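Local coordinates for CheC domain protein (Shewanella loihica PV-4, PDB 3IIC) that probably acts in chemotaxis as a CheX-like phosphatase, removing the phosphoryl group from a CheY-type response regulator, at residues A[8-13]-A[103-108]; A[20-25]-A[72-77]; A[47-52]-A[110-115]; A[57-62]-A[148-153]. One frame throughout, in Å; residues are numbered along the deposited sequence.

Overall arrangement
A sheet with helices packed on one face is held together at several levels, and the four contacts sample them. Interaction 4 joins two inner strands about 5 Å from the chain's centre (centre to centre). Interaction 3 adds the edge strand, sharing the sheet through neighbouring strands 43-51 and 54-62; its centre lies about 14 Å from that of interaction 4, and both reach the second subunit. Interaction 1 lies over them: Phe10 touches Leu58 and Ile151 of interaction 4 and Met49 of interaction 3. Interaction 2 uses the far end of helix 4-22, about 24 Å from interaction 1 between centres, and carries an ethanediol probably from the crystallisation liquor.

Interaction 1: A[8-13]-A[103-108]; sequences NPFLDS and NLLSDK
Pro9 and Leu105 meet where helix 4-22 runs against helix 84-107; the axes of these short segments approach to 9.7 Å and are inclined at 149°, close to antiparallel. The pairing illustrates how a kinked helix can pack: the proline nitrogen makes no bond to the preceding turn, and its ring is laid on the neighbouring helix. Leu105 stands roughly perpendicular to that ring and divides its two methyls. CD2 rests 3.7 Å from Pro9 CG, while CD1 reaches deeper, 3.5 Å from Phe10 CE2, meeting the aromatic ring obliquely. An alanine here would keep neither methyl and is likely to open a gap between helix 84-107 and the Pro9 and Phe10 rings, giving the Phe10 ring more scope to shift. Also buried, Ser13 OG bonds back to its own helix, 2.8 Å from Pro9 O. Toward solvent the fit is looser. Leu104 lends its CB at 4.0 Å from Pro9 CB. Lys108, its chain extended, brings NZ to 3.5 Å from Pro9 CG, though the polar partner of that ammonium is Asp5 O. This is an antiparallel helix pair laid over one face of the sheet, in keeping with the layered alpha/beta fold of CheC-like proteins.

Interaction 2: A[20-25]-A[72-77]; sequences TMANME and NKMLGE. With EDO (1,2-ethanediol), chain C.
Ala22 and Met74 bring their CA atoms to 5.4 Å where helices 4-22 and 64-75 finish, and just beyond the contact each chain leaves its helix through a residue of positive phi, Asn23 (53°) and Gly76 (87°). The arrangement is a meeting of two helix C-terminal ends, each terminated by a residue in the left-handed region. At Gly76 a side chain would press on the carbonyl oxygen of the residue before, so the glycine suits the turn itself, not the packing.

Ala22 supplies the small surface on which the other helix settles: its CB lies 3.8 Å from Met74 CG and 4.1 Å from Lys73 CB. Met74, a selenomethionine, passes beside the opposing backbone, with CG 3.3 Å from Met21 O. A bend at its last torsion (chi3 74°) curls CE back toward the same carbonyl. Met21 itself sends its extended chain elsewhere, to Glu92 and Leu93 of helix 84-107.

On the other flank the hydrocarbon part of Lys73 does the packing. Its CD lies 3.6 Å from Ala22 O, and farther along its CE lies 3.8 Å from Met24 CE, the two chains running roughly perpendicular. Met24 is bent at both later torsions and folds against Leu66 and Ile70 of helix 64-75. The ammonium of Lys73 goes on to a salt bridge with Glu69. Beside the end of helix 4-22 a bound ethanediol donates from O2 to Thr20 O at 2.6 Å.

Interaction 3: A[47-52]-A[110-115]; sequences IGMVGP and YEFDMA
Met49 and Phe112 pack together beside a short antiparallel ladder, an example of an edge strand held by backbone bonds and secured by a Met-aromatic contact. In the hydrogen-bonded pair, Val50 N donates to Asp113 O at 3.0 Å and Asp113 N returns a bond to Val50 O; Ala115 N, at 2.9 Å from Gly48 O, extends the ladder.

The selenomethionine side chain of Met49 can be followed outward. CB lies 4.0 Å from Phe112 CD1, CG closes to 3.5 Å from the same atom, and SE moves along the ring to 3.5 Å from Phe112 CE1. SE stands 33° off the ring normal, an oblique approach. A bend at chi3 (-55°) then carries CE to Phe153 CE2, 3.6 Å away in strand 147-154, beyond strand 54-62. A serine in place of Phe112 has no ring, and would probably leave CG and SE of Met49 without the surface they lie along, Phe10 and Phe153 remaining.

Past the ladder the two chain segments lie so close that a CB on Gly51 would run into Glu111 O. Phe10 of helix 4-22 packs on both Met49 and Phe112, Lys102 of helix 84-107 bonds to Phe112 O, strand 54-62 flanks strand 43-51, and Val50 and Asp113 pack reciprocally on Asp113 and Val50 of the second subunit.

Interaction 4: A[57-62]-A[148-153]; sequences SLSITF and YIEICF
Ile60 and Ile149 run alongside one another in the same direction, with 4.0 Å between Ile60 CG1 and Ile149 CG1. Next along the same face, Leu58 bridges two isoleucines: its CD1 is 4.3 Å from Ile149 CD1 and 4.2 Å from Ile151 CG1. Leu58 reaches them with its CG anti to the backbone N (chi1 175°), and residues of helices 4-22 and 84-107, among them Leu14 and Val97, cover this apolar layer.

Below the side chains runs the backbone ladder. Ile60 with Ile149 and Leu58 with Ile151 are non-hydrogen-bonded pairs, and they alternate with three hydrogen-bonded pairs that supply six bonds. Thr61 N to Tyr148 O, 2.8 Å and 171° at the hydrogen, is the straightest. This is regular antiparallel pairing between inner strands of an alpha/beta fold, in which the helices cover the apolar face of the sheet. CA-H...O contacts fill the gaps between the bonds, as where Ile149 CA lies 3.3 Å from Ser59 O.

The other face is more polar, partly covered by strand 125-129. There Ser59 OG rests 3.6 Å from Glu150 CB, and Ser57 OG sits similarly over Cys152 CB. His129 binds both serine hydroxyls, Ser57 through ND1 and Ser59 through NE2, which should fix the turn of its ring. One water links Ser59 OG, at 2.8 Å, to Thr61 OG1, at 2.7 Å, while Thr61 OG1 also bonds to Ser44. Farther out Glu150 OE2 comes close to Asp36 OD2, a like-charge approach that may favour a proton on one of them.

Interaction 1: A[8-13]-A[103-108]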
loop_
_atom_site.group_PDB
_atom_site.type_symbol
_atom_site.label_atom_id
_atom_site.label_comp_id
_atom_site.label_asym_id
_atom_site.label_seq_id
_atom_site.Cartn_x
_atom_site.Cartn_y
_atom_site.Cartn_z
ATOM N N ASN A 8 10.311 -15.633 -9.260
ATOM C CA ASN A 8 11.264 -16.326 -8.354
ATOM C C ASN A 8 12.209 -15.469 -7.484
ATOM O O ASN A 8 12.349 -15.781 -6.316
ATOM C CB ASN A 8 12.044 -17.460 -9.070
ATOM C CG ASN A 8 11.197 -18.728 -9.301
ATOM O OD1 ASN A 8 10.070 -18.846 -8.843
ATOM N ND2 ASN A 8 11.768 -19.681 -10.010
ATOM N N PRO A 9 12.864 -14.424 -8.053
ATOM C CA PRO A 9 13.713 -13.508 -7.270
ATOM C C PRO A 9 13.003 -12.879 -6.048
ATOM O O PRO A 9 13.623 -12.750 -5.010
ATOM C CB PRO A 9 14.113 -12.449 -8.291
ATOM C CG PRO A 9 14.218 -13.247 -9.568
ATOM C CD PRO A 9 13.111 -14.261 -9.503
ATOM N N PHE A 10 11.723 -12.535 -6.181
ATOM C CA PHE A 10 10.933 -12.009 -5.054
ATOM C C PHE A 10 10.711 -13.080 -3.981
ATOM O O PHE A 10 10.844 -12.798 -2.804
ATOM C CB PHE A 10 9.582 -11.448 -5.515
ATOM C CG PHE A 10 9.695 -10.222 -6.374
ATOM C CD1 PHE A 10 9.911 -8.961 -5.801
ATOM C CD2 PHE A 10 9.595 -10.318 -7.765
ATOM C CE1 PHE A 10 10.026 -7.824 -6.598
ATOM C CE2 PHE A 10 9.688 -9.188 -8.567
ATOM C CZ PHE A 10 9.915 -7.935 -8.000
ATOM N N LEU A 11 10.410 -14.306 -4.405
ATOM C CA LEU A 11 10.172 -15.437 -3.472
ATOM C C LEU A 11 11.455 -15.832 -2.705
ATOM O O LEU A 11 11.434 -15.996 -1.479
ATOM C CB LEU A 11 9.574 -16.647 -4.220
ATOM C CG LEU A 11 8.251 -16.423 -4.991
ATOM C CD1 LEU A 11 7.708 -17.771 -5.483
ATOM C CD2 LEU A 11 7.156 -15.659 -4.171
ATOM N N ASP A 12 12.557 -15.959 -3.445
ATOM C CA ASP A 12 13.868 -16.258 -2.874
ATOM C C ASP A 12 14.341 -15.185 -1.846
ATOM O O ASP A 12 14.942 -15.537 -0.851
ATOM C CB ASP A 12 14.935 -16.342 -3.966
ATOM C CG ASP A 12 14.758 -17.527 -4.936
ATOM O OD1 ASP A 12 14.063 -18.534 -4.652
ATOM O OD2 ASP A 12 15.376 -17.427 -6.018
ATOM N N SER A 13 14.100 -13.902 -2.133
ATOM C CA SER A 13 14.511 -12.790 -1.260
ATOM C C SER A 13 13.761 -12.824 0.045
ATOM O O SER A 13 14.355 -12.523 1.069
ATOM C CB SER A 13 14.289 -11.408 -1.887
ATOM O OG SER A 13 14.984 -11.288 -3.089
ATOM N N ASN A 103 17.922 -6.408 -7.514
ATOM C CA ASN A 103 19.306 -6.771 -7.937
ATOM C C ASN A 103 19.433 -8.027 -8.788
ATOM O O ASN A 103 20.202 -8.048 -9.776
ATOM C CB ASN A 103 20.212 -6.964 -6.710
ATOM C CG ASN A 103 20.403 -5.685 -5.891
ATOM O OD1 ASN A 103 19.913 -4.597 -6.235
ATOM N ND2 ASN A 103 21.147 -5.816 -4.811
ATOM N N LEU A 104 18.758 -9.097 -8.353
ATOM C CA LEU A 104 18.744 -10.381 -9.082
ATOM C C LEU A 104 18.154 -10.195 -10.497
ATOM O O LEU A 104 18.682 -10.734 -11.497
ATOM C CB LEU A 104 17.967 -11.456 -8.296
ATOM C CG LEU A 104 18.608 -12.150 -7.062
ATOM C CD1 LEU A 104 19.524 -11.246 -6.210
ATOM C CD2 LEU A 104 17.520 -12.807 -6.191
ATOM N N LEU A 105 17.084 -9.403 -10.557
ATOM C CA LEU A 105 16.373 -9.065 -11.791
ATOM C C LEU A 105 17.135 -8.111 -12.730
ATOM O O LEU A 105 16.898 -8.147 -13.945
ATOM C CB LEU A 105 14.984 -8.505 -11.444
ATOM C CG LEU A 105 14.033 -9.525 -10.786
ATOM C CD1 LEU A 105 12.918 -8.857 -9.974
ATOM C CD2 LEU A 105 13.477 -10.465 -11.852
ATOM N N SER A 106 18.014 -7.254 -12.183
ATOM C CA SER A 106 18.834 -6.340 -12.998
ATOM C C SER A 106 19.831 -7.130 -13.847
ATOM O O SER A 106 20.072 -6.779 -14.990
ATOM C CB SER A 106 19.582 -5.324 -12.134
ATOM O OG SER A 106 20.550 -5.959 -11.320
ATOM N N ASP A 107 20.392 -8.197 -13.268
ATOM C CA ASP A 107 21.347 -9.084 -13.966
ATOM C C ASP A 107 20.672 -9.804 -15.133
ATOM O O ASP A 107 21.307 -10.029 -16.161
ATOM C CB ASP A 107 21.950 -10.131 -13.019
ATOM C CG ASP A 107 22.577 -9.514 -11.767
ATOM O OD1 ASP A 107 23.136 -8.396 -11.838
ATOM O OD2 ASP A 107 22.498 -10.170 -10.712
ATOM N N LYS A 108 19.398 -10.159 -14.956
ATOM C CA LYS A 108 18.574 -10.782 -15.994
ATOM C C LYS A 108 18.018 -9.800 -17.062
ATOM O O LYS A 108 17.463 -10.260 -18.068
ATOM C CB LYS A 108 17.398 -11.565 -15.379
ATOM C CG LYS A 108 17.776 -12.823 -14.595
ATOM C CD LYS A 108 16.483 -13.535 -14.133
ATOM C CE LYS A 108 16.721 -14.620 -13.082
ATOM N NZ LYS A 108 15.461 -14.970 -12.352
#

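Interaction 2: A[20-25]-A[72-77]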
loop_
_atom_site.group_PDB
_atom_site.type_symbol
_atom_site.label_atom_id
_atom_site.label_comp_id
_atom_site.label_asym_id
_atom_site.label_seq_id
_atom_site.Cartn_x
_atom_site.Cartn_y
_atom_site.Cartn_z
ATOM N N THR A 20 18.086 -14.406 7.327
ATOM C CA THR A 20 19.095 -13.421 7.765
ATOM C C THR A 20 18.676 -12.708 9.064
ATOM O O THR A 20 19.475 -12.519 10.001
ATOM C CB THR A 20 19.312 -12.328 6.655
ATOM O OG1 THR A 20 19.737 -12.957 5.446
ATOM C CG2 THR A 20 20.361 -11.291 7.043
HETATM N N MSE A 21 17.415 -12.294 9.074
HETATM C CA MSE A 21 16.832 -11.578 10.204
HETATM C C MSE A 21 16.623 -12.384 11.478
HETATM O O MSE A 21 17.059 -11.970 12.526
HETATM C CB MSE A 21 15.487 -10.982 9.808
HETATM C CG MSE A 21 15.570 -9.740 8.992
HETATM SE SE MSE A 21 13.770 -9.060 8.656
HETATM C CE MSE A 21 14.327 -7.479 7.729
ATOM N N ALA A 22 15.954 -13.524 11.363
ATOM C CA ALA A 22 15.507 -14.318 12.516
ATOM C C ALA A 22 15.685 -15.825 12.424
ATOM O O ALA A 22 15.111 -16.550 13.260
ATOM C CB ALA A 22 14.031 -14.016 12.748
ATOM N N ASN A 23 16.467 -16.297 11.442
ATOM C CA ASN A 23 16.672 -17.721 11.190
ATOM C C ASN A 23 15.340 -18.486 11.046
ATOM O O ASN A 23 15.191 -19.610 11.497
ATOM C CB ASN A 23 17.557 -18.300 12.309
ATOM C CG ASN A 23 18.197 -19.609 11.940
ATOM O OD1 ASN A 23 18.253 -19.999 10.771
ATOM N ND2 ASN A 23 18.688 -20.308 12.948
HETATM N N MSE A 24 14.387 -17.847 10.388
HETATM C CA MSE A 24 13.004 -18.325 10.253
HETATM C C MSE A 24 12.871 -18.912 8.845
HETATM O O MSE A 24 13.113 -18.212 7.853
HETATM C CB MSE A 24 12.069 -17.111 10.478
HETATM C CG MSE A 24 10.548 -17.294 10.318
HETATM SE SE MSE A 24 9.724 -18.261 11.778
HETATM C CE MSE A 24 9.874 -16.888 13.143
ATOM N N GLU A 25 12.546 -20.198 8.767
ATOM C CA GLU A 25 12.279 -20.892 7.507
ATOM C C GLU A 25 10.764 -21.135 7.433
ATOM O O GLU A 25 10.191 -21.733 8.320
ATOM C CB GLU A 25 13.064 -22.202 7.427
ATOM C CG GLU A 25 14.574 -21.926 7.242
ATOM C CD GLU A 25 15.467 -23.150 7.285
ATOM O OE1 GLU A 25 14.988 -24.309 7.095
ATOM O OE2 GLU A 25 16.679 -22.925 7.505
ATOM N N ASN A 72 10.367 -12.039 18.493
ATOM C CA ASN A 72 10.845 -12.825 19.636
ATOM C C ASN A 72 12.199 -13.521 19.381
ATOM O O ASN A 72 13.045 -13.545 20.266
ATOM C CB ASN A 72 9.759 -13.849 20.040
ATOM C CG ASN A 72 10.083 -14.605 21.314
ATOM O OD1 ASN A 72 10.570 -14.038 22.283
ATOM N ND2 ASN A 72 9.778 -15.893 21.321
ATOM N N LYS A 73 12.378 -14.069 18.177
ATOM C CA LYS A 73 13.634 -14.724 17.767
ATOM C C LYS A 73 14.823 -13.758 17.639
ATOM O O LYS A 73 15.950 -14.143 17.900
ATOM C CB LYS A 73 13.446 -15.550 16.478
ATOM C CG LYS A 73 12.588 -16.801 16.691
ATOM C CD LYS A 73 12.726 -17.830 15.575
ATOM C CE LYS A 73 11.724 -18.996 15.763
ATOM N NZ LYS A 73 11.686 -19.625 17.139
HETATM N N MSE A 74 14.544 -12.512 17.258
HETATM C CA MSE A 74 15.558 -11.456 17.126
HETATM C C MSE A 74 15.914 -10.800 18.467
HETATM O O MSE A 74 17.092 -10.592 18.757
HETATM C CB MSE A 74 15.066 -10.374 16.152
HETATM C CG MSE A 74 14.830 -10.888 14.756
HETATM SE SE MSE A 74 14.258 -9.550 13.586
HETATM C CE MSE A 74 15.918 -8.597 13.343
ATOM N N LEU A 75 14.897 -10.498 19.283
ATOM C CA LEU A 75 15.063 -9.731 20.541
ATOM C C LEU A 75 15.035 -10.516 21.844
ATOM O O LEU A 75 15.432 -9.986 22.876
ATOM C CB LEU A 75 13.992 -8.618 20.594
ATOM C CG LEU A 75 13.986 -7.599 19.439
ATOM C CD1 LEU A 75 12.730 -6.713 19.525
ATOM C CD2 LEU A 75 15.270 -6.754 19.385
ATOM N N GLY A 76 14.593 -11.771 21.808
ATOM C CA GLY A 76 14.450 -12.573 23.031
ATOM C C GLY A 76 13.112 -12.426 23.755
ATOM O O GLY A 76 12.910 -13.106 24.740
ATOM N N GLU A 77 12.201 -11.559 23.276
ATOM C CA GLU A 77 10.862 -11.368 23.881
ATOM C C GLU A 77 9.756 -10.909 22.887
ATOM O O GLU A 77 10.002 -10.030 22.048
ATOM C CB GLU A 77 10.947 -10.382 25.043
ATOM C CG GLU A 77 11.416 -8.965 24.690
ATOM C CD GLU A 77 11.537 -8.054 25.917
ATOM O OE1 GLU A 77 12.233 -7.020 25.799
ATOM O OE2 GLU A 77 10.950 -8.351 26.994
HETATM C C1 EDO C . 19.989 -8.462 11.306
HETATM O O1 EDO C . 18.806 -8.670 10.521
HETATM C C2 EDO C . 20.823 -9.730 11.454
HETATM O O2 EDO C . 20.052 -10.831 11.935
#

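Interaction 3: A[47-52]-A[110-115]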
loop_
_atom_site.group_PDB
_atom_site.type_symbol
_atom_site.label_atom_id
_atom_site.label_comp_id
_atom_site.label_asym_id
_atom_site.label_seq_id
_atom_site.Cartn_x
_atom_site.Cartn_y
_atom_site.Cartn_z
ATOM N N ILE A 47 4.597 -1.999 -1.360
ATOM C CA ILE A 47 5.542 -1.177 -2.093
ATOM C C ILE A 47 5.274 -1.235 -3.619
ATOM O O ILE A 47 5.021 -2.333 -4.205
ATOM C CB ILE A 47 6.995 -1.624 -1.764
ATOM C CG1 ILE A 47 8.004 -0.530 -2.125
ATOM C CG2 ILE A 47 7.367 -3.007 -2.478
ATOM C CD1 ILE A 47 9.461 -0.857 -1.650
ATOM N N GLY A 48 5.301 -0.050 -4.226
ATOM C CA GLY A 48 5.106 0.104 -5.639
ATOM C C GLY A 48 6.430 0.039 -6.393
ATOM O O GLY A 48 7.506 0.334 -5.843
HETATM N N MSE A 49 6.317 -0.342 -7.661
HETATM C CA MSE A 49 7.437 -0.503 -8.587
HETATM C C MSE A 49 7.077 0.103 -9.936
HETATM O O MSE A 49 5.926 -0.022 -10.387
HETATM C CB MSE A 49 7.777 -1.989 -8.764
HETATM C CG MSE A 49 8.533 -2.549 -7.617
HETATM SE SE MSE A 49 8.692 -4.459 -7.583
HETATM C CE MSE A 49 6.887 -5.122 -7.673
ATOM N N VAL A 50 8.062 0.766 -10.546
ATOM C CA VAL A 50 7.945 1.420 -11.849
ATOM C C VAL A 50 9.227 1.149 -12.632
ATOM O O VAL A 50 10.318 1.445 -12.141
ATOM C CB VAL A 50 7.802 2.981 -11.701
ATOM C CG1 VAL A 50 7.788 3.706 -13.077
ATOM C CG2 VAL A 50 6.566 3.357 -10.855
ATOM N N GLY A 51 9.096 0.583 -13.829
ATOM C CA GLY A 51 10.233 0.408 -14.750
ATOM C C GLY A 51 9.905 1.139 -16.035
ATOM O O GLY A 51 8.843 1.755 -16.128
ATOM N N PRO A 52 10.818 1.107 -17.027
ATOM C CA PRO A 52 10.508 1.752 -18.320
ATOM C C PRO A 52 9.312 1.074 -19.029
ATOM O O PRO A 52 9.362 -0.118 -19.337
ATOM C CB PRO A 52 11.819 1.625 -19.096
ATOM C CG PRO A 52 12.872 1.567 -18.047
ATOM C CD PRO A 52 12.262 0.798 -16.915
ATOM N N TYR A 110 15.672 -7.204 -16.314
ATOM C CA TYR A 110 14.457 -6.548 -15.797
ATOM C C TYR A 110 14.911 -5.407 -14.886
ATOM O O TYR A 110 15.607 -5.654 -13.921
ATOM C CB TYR A 110 13.566 -7.531 -15.028
ATOM C CG TYR A 110 13.040 -8.718 -15.829
ATOM C CD1 TYR A 110 11.821 -8.640 -16.531
ATOM C CD2 TYR A 110 13.756 -9.936 -15.886
ATOM C CE1 TYR A 110 11.324 -9.742 -17.252
ATOM C CE2 TYR A 110 13.261 -11.040 -16.613
ATOM C CZ TYR A 110 12.047 -10.928 -17.281
ATOM O OH TYR A 110 11.566 -11.996 -17.990
ATOM N N GLU A 111 14.546 -4.168 -15.212
ATOM C CA GLU A 111 14.923 -2.988 -14.426
ATOM C C GLU A 111 13.668 -2.278 -13.897
ATOM O O GLU A 111 12.656 -2.142 -14.600
ATOM C CB GLU A 111 15.736 -1.996 -15.267
ATOM C CG GLU A 111 17.051 -2.531 -15.905
ATOM C CD GLU A 111 18.167 -2.858 -14.906
ATOM O OE1 GLU A 111 18.287 -2.218 -13.842
ATOM O OE2 GLU A 111 18.973 -3.753 -15.207
ATOM N N PHE A 112 13.740 -1.840 -12.643
ATOM C CA PHE A 112 12.684 -1.036 -12.028
ATOM C C PHE A 112 13.196 -0.312 -10.800
ATOM O O PHE A 112 14.166 -0.751 -10.177
ATOM C CB PHE A 112 11.496 -1.895 -11.632
ATOM C CG PHE A 112 11.812 -2.933 -10.598
ATOM C CD1 PHE A 112 11.690 -2.642 -9.225
ATOM C CD2 PHE A 112 12.207 -4.212 -10.988
ATOM C CE1 PHE A 112 11.974 -3.614 -8.244
ATOM C CE2 PHE A 112 12.487 -5.192 -10.030
ATOM C CZ PHE A 112 12.344 -4.895 -8.637
ATOM N N ASP A 113 12.543 0.795 -10.481
ATOM C CA ASP A 113 12.810 1.528 -9.258
ATOM C C ASP A 113 11.605 1.303 -8.366
ATOM O O ASP A 113 10.498 1.035 -8.856
ATOM C CB ASP A 113 13.034 3.005 -9.539
ATOM C CG ASP A 113 14.272 3.246 -10.377
ATOM O OD1 ASP A 113 15.329 2.619 -10.105
ATOM O OD2 ASP A 113 14.180 4.065 -11.307
HETATM N N MSE A 114 11.827 1.453 -7.066
HETATM C CA MSE A 114 10.812 1.213 -6.069
HETATM C C MSE A 114 10.376 2.496 -5.354
HETATM O O MSE A 114 11.161 3.436 -5.188
HETATM C CB MSE A 114 11.310 0.136 -5.089
HETATM C CG MSE A 114 12.499 0.496 -4.219
HETATM SE SE MSE A 114 13.216 -1.130 -3.368
HETATM C CE MSE A 114 14.003 -1.853 -4.973
ATOM N N ALA A 115 9.107 2.514 -4.935
ATOM C CA ALA A 115 8.527 3.638 -4.171
ATOM C C ALA A 115 8.906 3.481 -2.690
ATOM O O ALA A 115 9.697 2.612 -2.356
ATOM C CB ALA A 115 7.006 3.670 -4.341
#

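Interaction 4: A[57-62]-A[148-153]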
loop_
_atom_site.group_PDB
_atom_site.type_symbol
_atom_site.label_atom_id
_atom_site.label_comp_id
_atom_site.label_asym_id
_atom_site.label_seq_id
_atom_site.Cartn_x
_atom_site.Cartn_y
_atom_site.Cartn_z
ATOM N N SER A 57 3.517 -3.848 -8.259
ATOM C CA SER A 57 3.323 -3.734 -6.827
ATOM C C SER A 57 3.592 -5.029 -6.090
ATOM O O SER A 57 3.404 -6.119 -6.631
ATOM C CB SER A 57 1.896 -3.222 -6.530
ATOM O OG SER A 57 0.905 -3.996 -7.209
ATOM N N LEU A 58 4.098 -4.886 -4.871
ATOM C CA LEU A 58 4.390 -6.004 -4.009
ATOM C C LEU A 58 3.781 -5.794 -2.600
ATOM O O LEU A 58 3.789 -4.688 -2.100
ATOM C CB LEU A 58 5.898 -6.232 -3.947
ATOM C CG LEU A 58 6.436 -7.309 -3.001
ATOM C CD1 LEU A 58 7.654 -7.978 -3.612
ATOM C CD2 LEU A 58 6.787 -6.718 -1.655
ATOM N N SER A 59 3.221 -6.856 -2.020
ATOM C CA SER A 59 2.759 -6.819 -0.625
ATOM C C SER A 59 3.204 -8.091 0.084
ATOM O O SER A 59 3.302 -9.141 -0.534
ATOM C CB SER A 59 1.247 -6.594 -0.501
ATOM O OG SER A 59 0.489 -7.619 -1.087
ATOM N N ILE A 60 3.565 -7.955 1.349
ATOM C CA ILE A 60 3.952 -9.074 2.214
ATOM C C ILE A 60 3.091 -8.888 3.485
ATOM O O ILE A 60 3.238 -7.884 4.174
ATOM C CB ILE A 60 5.458 -9.082 2.620
ATOM C CG1 ILE A 60 6.413 -9.029 1.391
ATOM C CG2 ILE A 60 5.716 -10.305 3.473
ATOM C CD1 ILE A 60 7.917 -8.857 1.746
ATOM N N THR A 61 2.217 -9.858 3.755
ATOM C CA THR A 61 1.269 -9.833 4.862
ATOM C C THR A 61 1.604 -10.939 5.856
ATOM O O THR A 61 1.880 -12.069 5.440
ATOM C CB THR A 61 -0.154 -10.068 4.313
ATOM O OG1 THR A 61 -0.480 -8.986 3.438
ATOM C CG2 THR A 61 -1.188 -10.149 5.428
ATOM N N PHE A 62 1.560 -10.604 7.150
ATOM C CA PHE A 62 1.795 -11.557 8.255
ATOM C C PHE A 62 0.607 -11.682 9.179
ATOM O O PHE A 62 -0.068 -10.694 9.460
ATOM C CB PHE A 62 2.951 -11.086 9.134
ATOM C CG PHE A 62 4.261 -11.035 8.437
ATOM C CD1 PHE A 62 4.642 -9.887 7.731
ATOM C CD2 PHE A 62 5.111 -12.130 8.454
ATOM C CE1 PHE A 62 5.884 -9.834 7.073
ATOM C CE2 PHE A 62 6.350 -12.093 7.789
ATOM C CZ PHE A 62 6.734 -10.956 7.103
ATOM N N TYR A 148 1.951 -14.145 3.610
ATOM C CA TYR A 148 1.519 -14.127 2.193
ATOM C C TYR A 148 2.304 -13.074 1.451
ATOM O O TYR A 148 2.428 -11.957 1.967
ATOM C CB TYR A 148 0.052 -13.759 2.057
ATOM C CG TYR A 148 -0.866 -14.753 2.668
ATOM C CD1 TYR A 148 -1.270 -15.896 1.956
ATOM C CD2 TYR A 148 -1.355 -14.561 3.969
ATOM C CE1 TYR A 148 -2.144 -16.824 2.532
ATOM C CE2 TYR A 148 -2.234 -15.462 4.539
ATOM C CZ TYR A 148 -2.616 -16.592 3.822
ATOM O OH TYR A 148 -3.448 -17.468 4.419
ATOM N N ILE A 149 2.829 -13.408 0.267
ATOM C CA ILE A 149 3.478 -12.423 -0.594
ATOM C C ILE A 149 2.680 -12.356 -1.876
ATOM O O ILE A 149 2.408 -13.393 -2.480
ATOM C CB ILE A 149 4.977 -12.713 -0.853
ATOM C CG1 ILE A 149 5.654 -11.541 -1.563
ATOM C CG2 ILE A 149 5.194 -14.030 -1.689
ATOM C CD1 ILE A 149 7.174 -11.670 -1.507
ATOM N N GLU A 150 2.277 -11.140 -2.280
ATOM C CA GLU A 150 1.619 -10.907 -3.559
ATOM C C GLU A 150 2.504 -10.022 -4.448
ATOM O O GLU A 150 2.964 -8.964 -4.012
ATOM C CB GLU A 150 0.214 -10.326 -3.403
ATOM C CG GLU A 150 -0.478 -9.947 -4.733
ATOM C CD GLU A 150 -1.976 -9.663 -4.625
ATOM O OE1 GLU A 150 -2.548 -9.592 -3.502
ATOM O OE2 GLU A 150 -2.582 -9.475 -5.698
ATOM N N ILE A 151 2.759 -10.486 -5.672
ATOM C CA ILE A 151 3.503 -9.723 -6.691
ATOM C C ILE A 151 2.566 -9.502 -7.881
ATOM O O ILE A 151 1.942 -10.435 -8.377
ATOM C CB ILE A 151 4.818 -10.438 -7.210
ATOM C CG1 ILE A 151 5.749 -10.839 -6.033
ATOM C CG2 ILE A 151 5.557 -9.527 -8.256
ATOM C CD1 ILE A 151 5.643 -12.293 -5.588
ATOM N N CYS A 152 2.497 -8.259 -8.343
ATOM C CA CYS A 152 1.646 -7.878 -9.468
ATOM C C CYS A 152 2.442 -6.960 -10.405
ATOM O O CYS A 152 3.134 -6.047 -9.944
ATOM C CB CYS A 152 0.417 -7.198 -8.895
ATOM S SG CYS A 152 -0.739 -6.722 -10.087
ATOM N N PHE A 153 2.381 -7.222 -11.702
ATOM C CA PHE A 153 3.164 -6.444 -12.682
ATOM C C PHE A 153 2.482 -6.411 -14.045
ATOM O O PHE A 153 1.875 -7.390 -14.433
ATOM C CB PHE A 153 4.577 -7.052 -12.792
ATOM C CG PHE A 153 5.683 -6.031 -12.670
ATOM C CD1 PHE A 153 6.159 -5.336 -13.796
ATOM C CD2 PHE A 153 6.231 -5.744 -11.413
ATOM C CE1 PHE A 153 7.173 -4.368 -13.668
ATOM C CE2 PHE A 153 7.243 -4.764 -11.264
ATOM C CZ PHE A 153 7.722 -4.080 -12.402
HETATM O O HOH W 1 0.277 -9.602 0.881
#